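Local coordinates for 33 kDa chaperonin (Thermotoga maritima, PDB 1VQ0), which probably acts as a redox-regulated molecular chaperone that keeps thermally unfolding and oxidatively damaged proteins from aggregating irreversibly, at residues Met13-Thr18 with Val234-Ile239. Residues are numbered along the deposited sequence; the frame is centred on the assembly and turned at random.
Sequences MIYYGT and VETAEI
The Met13 side chain crosses Thr236 obliquely, CE lying by CB and OG1 on the sheet face that also carries Tyr15; the close CE-CB approach leaves the exact place of CE doubtful. The strands run antiparallel, their axes 4.7 Å apart and directions 153° from one another. Ile14 exchanges both backbone bonds with Ala237: its N reaches Ala237 O at 2.9 Å in an almost straight bond (176°), and its own O takes Ala237 N. On the face shared with Tyr16, Ile14 CG2 lies 3.8 Å from Ile239 CD1 and meets the Ala237 methyl. Tyr15 forms a non-hydrogen-bonded pair with Thr236; Val234 CG1 approaches its CB and ring edge, while Thr236 CG2 comes obliquely to Tyr15 CD2 at 3.8 Å. Tyr16 closes a second hydrogen-bonded pair, its N donating to Glu235 O at 2.7 Å and its O receiving Glu235 N. With CG between the backbone N and carbonyl carbon (chi1 62°), the phenol folds back across the neighbouring strand, and Glu235 CB makes a CH-pi contact over one face, 3.8 Å from the Tyr16 ring centroid. A water donates to both Tyr16 O and Glu235 OE1, linking the carboxylate to the carbonyl that also accepts the Glu235 N-H. The pair, one strand early and one late in the chain, lies inside the large mixed sheet: strand 94-99 runs parallel to 235-241 on its other side, and 235-241 leads on toward the zinc-binding Cys243 and Cys245. Strand 24-30 flanks 13-19 and packs against Ile14, Tyr15 and Ile239; Phe93 touches Tyr16 and Ala237, and helix 219-227 meets Tyr15 and Val234.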
loop_
_atom_site.group_PDB
_atom_site.type_symbol
_atom_site.label_atom_id
_atom_site.label_comp_id
_atom_site.label_asym_id
_atom_site.label_seq_id
_atom_site.Cartn_x
_atom_site.Cartn_y
_atom_site.Cartn_z
ATOM N N MET A 13 24.252 -3.010 18.255
ATOM C CA MET A 13 23.595 -4.123 18.919
ATOM C C MET A 13 22.117 -4.086 19.276
ATOM O O MET A 13 21.634 -3.163 19.939
ATOM C CB MET A 13 24.328 -4.395 20.200
ATOM C CG MET A 13 24.855 -5.718 20.169
ATOM S SD MET A 13 24.785 -6.493 21.785
ATOM C CE MET A 13 25.068 -8.149 21.270
ATOM N N ILE A 14 21.434 -5.200 18.911
ATOM C CA ILE A 14 20.018 -5.255 19.267
ATOM C C ILE A 14 19.785 -6.365 20.295
ATOM O O ILE A 14 20.421 -7.444 20.234
ATOM C CB ILE A 14 19.108 -5.408 17.982
ATOM C CG1 ILE A 14 17.635 -5.194 18.319
ATOM C CG2 ILE A 14 19.303 -6.760 17.312
ATOM C CD1 ILE A 14 16.732 -4.854 17.144
ATOM N N TYR A 15 18.874 -6.093 21.234
ATOM C CA TYR A 15 18.425 -7.075 22.249
ATOM C C TYR A 15 16.936 -7.299 22.092
ATOM O O TYR A 15 16.203 -6.339 21.916
ATOM C CB TYR A 15 18.685 -6.591 23.673
ATOM C CG TYR A 15 20.063 -6.051 23.937
ATOM C CD1 TYR A 15 20.485 -4.852 23.339
ATOM C CD2 TYR A 15 20.928 -6.706 24.787
ATOM C CE1 TYR A 15 21.755 -4.323 23.587
ATOM C CE2 TYR A 15 22.210 -6.182 25.060
ATOM C CZ TYR A 15 22.606 -4.989 24.446
ATOM O OH TYR A 15 23.858 -4.466 24.677
ATOM N N TYR A 16 16.469 -8.538 22.212
ATOM C CA TYR A 16 15.054 -8.786 21.983
ATOM C C TYR A 16 14.496 -10.043 22.677
ATOM O O TYR A 16 15.229 -10.978 23.050
ATOM C CB TYR A 16 14.730 -8.767 20.471
ATOM C CG TYR A 16 15.471 -9.846 19.706
ATOM C CD1 TYR A 16 16.739 -9.610 19.184
ATOM C CD2 TYR A 16 14.907 -11.126 19.537
ATOM C CE1 TYR A 16 17.427 -10.607 18.484
ATOM C CE2 TYR A 16 15.571 -12.100 18.820
ATOM C CZ TYR A 16 16.843 -11.836 18.308
ATOM O OH TYR A 16 17.510 -12.819 17.639
ATOM N N GLY A 17 13.178 -10.029 22.876
ATOM C CA GLY A 17 12.487 -11.073 23.649
ATOM C C GLY A 17 11.021 -10.715 23.724
ATOM O O GLY A 17 10.537 -9.841 22.993
ATOM N N THR A 18 10.320 -11.423 24.602
ATOM C CA THR A 18 8.907 -11.258 24.863
ATOM C C THR A 18 8.666 -11.231 26.355
ATOM O O THR A 18 9.501 -11.747 27.152
ATOM C CB THR A 18 8.094 -12.444 24.314
ATOM O OG1 THR A 18 8.486 -13.660 24.980
ATOM C CG2 THR A 18 8.354 -12.639 22.754
ATOM N N VAL A 234 16.499 -13.064 26.850
ATOM C CA VAL A 234 16.844 -12.055 25.869
ATOM C C VAL A 234 17.835 -12.606 24.862
ATOM O O VAL A 234 18.850 -13.206 25.224
ATOM C CB VAL A 234 17.466 -10.798 26.524
ATOM C CG1 VAL A 234 17.910 -9.778 25.441
ATOM C CG2 VAL A 234 16.447 -10.113 27.407
ATOM N N GLU A 235 17.559 -12.353 23.589
ATOM C CA GLU A 235 18.487 -12.615 22.492
ATOM C C GLU A 235 19.126 -11.305 21.970
ATOM O O GLU A 235 18.563 -10.224 22.077
ATOM C CB GLU A 235 17.752 -13.347 21.359
ATOM C CG GLU A 235 17.577 -14.812 21.658
ATOM C CD GLU A 235 16.669 -15.553 20.689
ATOM O OE1 GLU A 235 15.416 -15.331 20.687
ATOM O OE2 GLU A 235 17.228 -16.397 19.960
ATOM N N THR A 236 20.321 -11.438 21.417
ATOM C CA THR A 236 21.089 -10.323 20.866
ATOM C C THR A 236 21.536 -10.561 19.428
ATOM O O THR A 236 21.719 -11.683 18.989
ATOM C CB THR A 236 22.359 -10.046 21.705
ATOM O OG1 THR A 236 23.215 -11.177 21.644
ATOM C CG2 THR A 236 22.050 -9.899 23.166
ATOM N N ALA A 237 21.695 -9.501 18.671
ATOM C CA ALA A 237 22.342 -9.642 17.381
ATOM C C ALA A 237 23.091 -8.356 17.029
ATOM O O ALA A 237 22.819 -7.292 17.542
ATOM C CB ALA A 237 21.326 -9.949 16.326
ATOM N N GLU A 238 23.995 -8.469 16.088
ATOM C CA GLU A 238 24.775 -7.329 15.597
ATOM C C GLU A 238 24.065 -6.717 14.413
ATOM O O GLU A 238 23.712 -7.412 13.459
ATOM C CB GLU A 238 26.131 -7.841 15.176
ATOM C CG GLU A 238 27.223 -6.827 14.956
ATOM C CD GLU A 238 28.588 -7.503 14.715
ATOM O OE1 GLU A 238 28.798 -8.648 15.204
ATOM O OE2 GLU A 238 29.446 -6.867 14.022
ATOM N N ILE A 239 23.817 -5.417 14.485
ATOM C CA ILE A 239 23.210 -4.657 13.344
ATOM C C ILE A 239 24.360 -4.097 12.534
ATOM O O ILE A 239 25.283 -3.514 13.133
ATOM C CB ILE A 239 22.282 -3.511 13.848
ATOM C CG1 ILE A 239 21.174 -4.083 14.743
ATOM C CG2 ILE A 239 21.683 -2.698 12.691
ATOM C CD1 ILE A 239 20.163 -4.965 14.028
HETATM O O HOH W 1 14.143 -13.595 22.193
#